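PDB 6KXT: protein BONZAI 1 from Arabidopsis thaliana, which restrains cell death and defence responses in the plant and binds phospholipids in a calcium-dependent manner, here represented by its second C2 domain. Local coordinates for residues L107-F119 against V130-E142. Sequence-based numbering, arbitrary orientation.
Sequences LEKLHLAGQGINF and VLKSQLFVDKFTE
The side-chain amide of N118 is gripped from several directions. Its ND2 gives one hydrogen to L131 O, 2.9 Å away and in that carbonyl's plane, and the other to a water that donates in turn to K132 O. Its OD1 receives NE2 of Q134 in a bond that is nearly straight (172°) but arrives from above the plane of the asparagine carbonyl, the two amides standing 69° apart. Asparagine suits the spot because its short amide sets a donor at L131 O and an acceptor beside Q134, with the water linking it to the chain corner at K132; an alanine here would probably leave L131 O without this donor and Q134 NE2 without its acceptor, freeing the glutamine amide to turn.

The backbones pair as antiparallel strands: I117 and L135 exchange two hydrogen bonds, F119 N donates to S133 O, and L131 N reaches F119 O at 2.8 Å. These strands lie in one sheet of the C2 beta-sandwich, and the side chains of I117, F119 and L135 turn inward to V100, C85 and I83 of the other sheet. Glycine suits position 116, where a CB would probably run into the F136 ring as it now lies; G116 CA instead rests over that ring, 3.7 Å from the centroid, a CH-pi contact.

Helix 107-113 ends in a Schellman motif at G114 and lies against strand 133-143 near its bulge at D138 and K139. There H111, with CG anti to its N (chi1 174°), donates a hydrogen bond from ND1 to V137 O, 2.9 Å away, close to the imidazole plane although the donor sits above the carbonyl plane. Branched V137 sets CG2 against L107 CD2, 4.0 Å away, while F140 offers a ring face to E108 CB, 3.6 Å from the centroid. The E108 carboxylate comes within 4.5 Å of E142 (OE2 to OE1), and K77 forms salt bridges to both acids.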
loop_
_atom_site.group_PDB
_atom_site.type_symbol
_atom_site.label_atom_id
_atom_site.label_comp_id
_atom_site.label_asym_id
_atom_site.label_seq_id
_atom_site.Cartn_x
_atom_site.Cartn_y
_atom_site.Cartn_z
ATOM N N LEU A 107 -6.307 4.638 5.619
ATOM C CA LEU A 107 -5.073 4.109 6.241
ATOM C C LEU A 107 -4.912 4.704 7.637
ATOM O O LEU A 107 -4.462 4.011 8.540
ATOM C CB LEU A 107 -3.883 4.440 5.351
ATOM C CG LEU A 107 -3.888 3.750 3.969
ATOM C CD1 LEU A 107 -2.632 4.145 3.217
ATOM C CD2 LEU A 107 -4.026 2.224 4.059
ATOM N N GLU A 108 -5.237 5.979 7.834
ATOM C CA GLU A 108 -5.147 6.593 9.172
ATOM C C GLU A 108 -6.124 5.885 10.111
ATOM O O GLU A 108 -5.739 5.636 11.258
ATOM C CB GLU A 108 -5.442 8.072 9.038
ATOM C CG GLU A 108 -5.301 8.834 10.335
ATOM C CD GLU A 108 -5.485 10.348 10.179
ATOM O OE1 GLU A 108 -6.216 10.756 9.319
ATOM O OE2 GLU A 108 -4.861 11.055 10.962
ATOM N N LYS A 109 -7.317 5.555 9.654
ATOM C CA LYS A 109 -8.314 4.873 10.518
ATOM C C LYS A 109 -7.785 3.480 10.898
ATOM O O LYS A 109 -7.925 3.086 12.077
ATOM C CB LYS A 109 -9.665 4.872 9.826
ATOM C CG LYS A 109 -10.331 6.238 9.729
ATOM C CD LYS A 109 -11.518 6.139 8.821
ATOM C CE LYS A 109 -12.277 7.435 8.697
ATOM N NZ LYS A 109 -11.556 8.457 7.910
ATOM N N LEU A 110 -7.170 2.749 9.979
ATOM C CA LEU A 110 -6.608 1.425 10.335
ATOM C C LEU A 110 -5.545 1.630 11.407
ATOM O O LEU A 110 -5.498 0.856 12.405
ATOM C CB LEU A 110 -5.939 0.761 9.123
ATOM C CG LEU A 110 -6.871 0.306 8.022
ATOM C CD1 LEU A 110 -6.072 -0.049 6.787
ATOM C CD2 LEU A 110 -7.727 -0.863 8.466
ATOM N N HIS A 111 -4.691 2.616 11.253
ATOM C CA HIS A 111 -3.659 2.908 12.256
ATOM C C HIS A 111 -4.314 3.223 13.613
ATOM O O HIS A 111 -3.889 2.695 14.649
ATOM C CB HIS A 111 -2.824 4.045 11.745
ATOM C CG HIS A 111 -1.849 4.486 12.761
ATOM N ND1 HIS A 111 -0.805 3.727 13.245
ATOM C CD2 HIS A 111 -1.845 5.638 13.472
ATOM C CE1 HIS A 111 -0.191 4.434 14.205
ATOM N NE2 HIS A 111 -0.812 5.589 14.343
ATOM N N LEU A 112 -5.264 4.148 13.643
ATOM C CA LEU A 112 -5.913 4.562 14.908
ATOM C C LEU A 112 -6.584 3.403 15.607
ATOM O O LEU A 112 -6.510 3.337 16.869
ATOM C CB LEU A 112 -6.937 5.686 14.652
ATOM C CG LEU A 112 -6.317 7.016 14.210
ATOM C CD1 LEU A 112 -7.404 7.992 13.759
ATOM C CD2 LEU A 112 -5.463 7.630 15.302
ATOM N N ALA A 113 -7.197 2.480 14.867
ATOM C CA ALA A 113 -7.976 1.360 15.424
ATOM C C ALA A 113 -7.070 0.161 15.716
ATOM O O ALA A 113 -7.520 -0.763 16.359
ATOM C CB ALA A 113 -9.066 0.962 14.475
ATOM N N GLY A 114 -5.846 0.165 15.240
ATOM C CA GLY A 114 -4.947 -0.995 15.360
ATOM C C GLY A 114 -5.473 -2.214 14.632
ATOM O O GLY A 114 -5.475 -3.357 15.208
ATOM N N GLN A 115 -6.031 -2.014 13.474
ATOM C CA GLN A 115 -6.708 -3.066 12.696
ATOM C C GLN A 115 -5.983 -3.213 11.357
ATOM O O GLN A 115 -5.565 -2.186 10.788
ATOM C CB GLN A 115 -8.196 -2.715 12.495
ATOM C CG GLN A 115 -9.045 -2.860 13.780
ATOM C CD GLN A 115 -9.423 -4.291 14.085
ATOM O OE1 GLN A 115 -10.333 -4.811 13.467
ATOM N NE2 GLN A 115 -8.787 -4.943 15.052
ATOM N N GLY A 116 -5.936 -4.419 10.847
ATOM C CA GLY A 116 -5.400 -4.631 9.504
ATOM C C GLY A 116 -6.491 -4.670 8.440
ATOM O O GLY A 116 -7.681 -4.634 8.743
ATOM N N ILE A 117 -6.048 -4.763 7.220
ATOM C CA ILE A 117 -6.922 -4.959 6.031
ATOM C C ILE A 117 -6.434 -6.223 5.321
ATOM O O ILE A 117 -5.241 -6.260 4.941
ATOM C CB ILE A 117 -6.992 -3.703 5.133
ATOM C CG1 ILE A 117 -7.838 -3.989 3.895
ATOM C CG2 ILE A 117 -5.644 -3.191 4.674
ATOM C CD1 ILE A 117 -9.250 -4.136 4.197
ATOM N N ASN A 118 -7.342 -7.163 5.083
ATOM C CA ASN A 118 -6.941 -8.379 4.353
ATOM C C ASN A 118 -6.629 -8.048 2.885
ATOM O O ASN A 118 -7.378 -7.290 2.255
ATOM C CB ASN A 118 -7.985 -9.465 4.442
ATOM C CG ASN A 118 -8.013 -10.088 5.820
ATOM O OD1 ASN A 118 -8.404 -9.458 6.799
ATOM N ND2 ASN A 118 -7.643 -11.359 5.913
ATOM N N PHE A 119 -5.565 -8.599 2.360
ATOM C CA PHE A 119 -5.294 -8.542 0.922
ATOM C C PHE A 119 -6.362 -9.307 0.153
ATOM O O PHE A 119 -6.912 -10.291 0.675
ATOM C CB PHE A 119 -3.920 -9.125 0.659
ATOM C CG PHE A 119 -2.747 -8.232 0.976
ATOM C CD1 PHE A 119 -2.556 -7.043 0.296
ATOM C CD2 PHE A 119 -1.815 -8.546 1.943
ATOM C CE1 PHE A 119 -1.467 -6.201 0.547
ATOM C CE2 PHE A 119 -0.728 -7.719 2.196
ATOM C CZ PHE A 119 -0.546 -6.532 1.495
ATOM N N VAL A 130 -10.380 -13.226 -1.185
ATOM C CA VAL A 130 -9.815 -12.593 0.030
ATOM C C VAL A 130 -8.792 -13.534 0.661
ATOM O O VAL A 130 -9.035 -14.763 0.782
ATOM C CB VAL A 130 -10.936 -12.142 0.971
ATOM C CG1 VAL A 130 -10.329 -11.502 2.224
ATOM C CG2 VAL A 130 -11.884 -11.192 0.243
ATOM N N LEU A 131 -7.585 -13.050 0.894
ATOM C CA LEU A 131 -6.483 -13.843 1.434
ATOM C C LEU A 131 -6.453 -13.745 2.951
ATOM O O LEU A 131 -7.022 -12.800 3.513
ATOM C CB LEU A 131 -5.177 -13.306 0.859
ATOM C CG LEU A 131 -5.085 -13.280 -0.661
ATOM C CD1 LEU A 131 -3.819 -12.640 -1.164
ATOM C CD2 LEU A 131 -5.218 -14.708 -1.215
ATOM N N LYS A 132 -5.693 -14.611 3.577
ATOM C CA LYS A 132 -5.453 -14.589 5.029
ATOM C C LYS A 132 -4.451 -13.488 5.376
ATOM O O LYS A 132 -4.457 -13.074 6.576
ATOM C CB LYS A 132 -4.961 -15.955 5.481
ATOM C CG LYS A 132 -6.043 -17.005 5.409
ATOM C CD LYS A 132 -5.573 -18.332 6.002
ATOM C CE LYS A 132 -6.610 -19.426 5.847
ATOM N NZ LYS A 132 -6.207 -20.678 6.532
ATOM N N SER A 133 -3.542 -13.158 4.469
ATOM C CA SER A 133 -2.528 -12.124 4.711
ATOM C C SER A 133 -3.204 -10.767 4.905
ATOM O O SER A 133 -4.277 -10.499 4.306
ATOM C CB SER A 133 -1.498 -12.086 3.661
ATOM O OG SER A 133 -2.074 -11.936 2.366
ATOM N N GLN A 134 -2.582 -9.923 5.713
ATOM C CA GLN A 134 -3.080 -8.581 6.105
ATOM C C GLN A 134 -1.998 -7.530 6.019
ATOM O O GLN A 134 -0.818 -7.810 6.219
ATOM C CB GLN A 134 -3.673 -8.587 7.505
ATOM C CG GLN A 134 -4.910 -9.481 7.587
ATOM C CD GLN A 134 -5.421 -9.702 8.982
ATOM O OE1 GLN A 134 -4.619 -9.903 9.902
ATOM N NE2 GLN A 134 -6.730 -9.682 9.146
ATOM N N LEU A 135 -2.428 -6.321 5.687
ATOM C CA LEU A 135 -1.643 -5.090 5.674
ATOM C C LEU A 135 -2.048 -4.279 6.903
ATOM O O LEU A 135 -3.245 -4.126 7.203
ATOM C CB LEU A 135 -1.938 -4.260 4.413
ATOM C CG LEU A 135 -1.201 -2.933 4.266
ATOM C CD1 LEU A 135 0.257 -3.126 3.997
ATOM C CD2 LEU A 135 -1.810 -2.105 3.139
ATOM N N PHE A 136 -1.078 -3.766 7.606
ATOM C CA PHE A 136 -1.226 -2.904 8.779
ATOM C C PHE A 136 -0.504 -1.592 8.555
ATOM O O PHE A 136 0.500 -1.513 7.788
ATOM C CB PHE A 136 -0.700 -3.588 10.034
ATOM C CG PHE A 136 -1.506 -4.769 10.490
ATOM C CD1 PHE A 136 -1.298 -6.025 9.984
ATOM C CD2 PHE A 136 -2.450 -4.605 11.512
ATOM C CE1 PHE A 136 -2.091 -7.101 10.400
ATOM C CE2 PHE A 136 -3.207 -5.679 11.937
ATOM C CZ PHE A 136 -3.027 -6.912 11.388
ATOM N N VAL A 137 -0.954 -0.547 9.248
ATOM C CA VAL A 137 -0.388 0.815 9.161
ATOM C C VAL A 137 0.245 1.080 10.535
ATOM O O VAL A 137 -0.490 1.376 11.499
ATOM C CB VAL A 137 -1.450 1.843 8.766
ATOM C CG1 VAL A 137 -0.805 3.228 8.685
ATOM C CG2 VAL A 137 -2.092 1.438 7.460
ATOM N N ASP A 138 1.544 0.829 10.651
ATOM C CA ASP A 138 2.250 0.897 11.961
ATOM C C ASP A 138 2.440 2.347 12.359
ATOM O O ASP A 138 2.522 2.656 13.541
ATOM C CB ASP A 138 3.624 0.229 11.911
ATOM C CG ASP A 138 3.635 -1.261 12.191
ATOM O OD1 ASP A 138 2.532 -1.856 12.326
ATOM O OD2 ASP A 138 4.771 -1.794 12.267
ATOM N N LYS A 139 2.632 3.236 11.391
ATOM C CA LYS A 139 2.827 4.674 11.665
ATOM C C LYS A 139 2.126 5.475 10.577
ATOM O O LYS A 139 2.143 5.072 9.389
ATOM C CB LYS A 139 4.302 5.057 11.642
ATOM C CG LYS A 139 4.588 6.533 11.854
ATOM C CD LYS A 139 6.048 6.851 11.843
ATOM C CE LYS A 139 6.357 8.209 12.451
ATOM N NZ LYS A 139 7.811 8.433 12.504
ATOM N N PHE A 140 1.532 6.600 10.961
ATOM C CA PHE A 140 0.804 7.507 10.049
ATOM C C PHE A 140 0.983 8.918 10.633
ATOM O O PHE A 140 0.348 9.180 11.678
ATOM C CB PHE A 140 -0.668 7.163 9.921
ATOM C CG PHE A 140 -1.399 7.929 8.845
ATOM C CD1 PHE A 140 -1.819 9.236 9.071
ATOM C CD2 PHE A 140 -1.721 7.352 7.626
ATOM C CE1 PHE A 140 -2.509 9.925 8.072
ATOM C CE2 PHE A 140 -2.423 8.052 6.651
ATOM C CZ PHE A 140 -2.781 9.359 6.881
ATOM N N THR A 141 1.811 9.725 10.012
ATOM C CA THR A 141 2.162 11.059 10.540
ATOM C C THR A 141 2.042 12.075 9.420
ATOM O O THR A 141 2.646 11.906 8.372
ATOM C CB THR A 141 3.558 11.079 11.167
ATOM O OG1 THR A 141 3.634 10.069 12.180
ATOM C CG2 THR A 141 3.861 12.430 11.773
ATOM N N GLU A 142 1.358 13.168 9.713
ATOM C CA GLU A 142 1.157 14.323 8.809
ATOM C C GLU A 142 2.009 15.508 9.248
ATOM O O GLU A 142 2.107 15.774 10.454
ATOM C CB GLU A 142 -0.289 14.747 8.818
ATOM C CG GLU A 142 -1.202 13.736 8.164
ATOM C CD GLU A 142 -2.664 14.128 8.209
ATOM O OE1 GLU A 142 -3.071 14.770 9.194
ATOM O OE2 GLU A 142 -3.426 13.737 7.330
HETATM O O HOH W 1 -3.117 -0.911 11.031
HETATM O O HOH W 2 -6.906 -13.195 8.052
#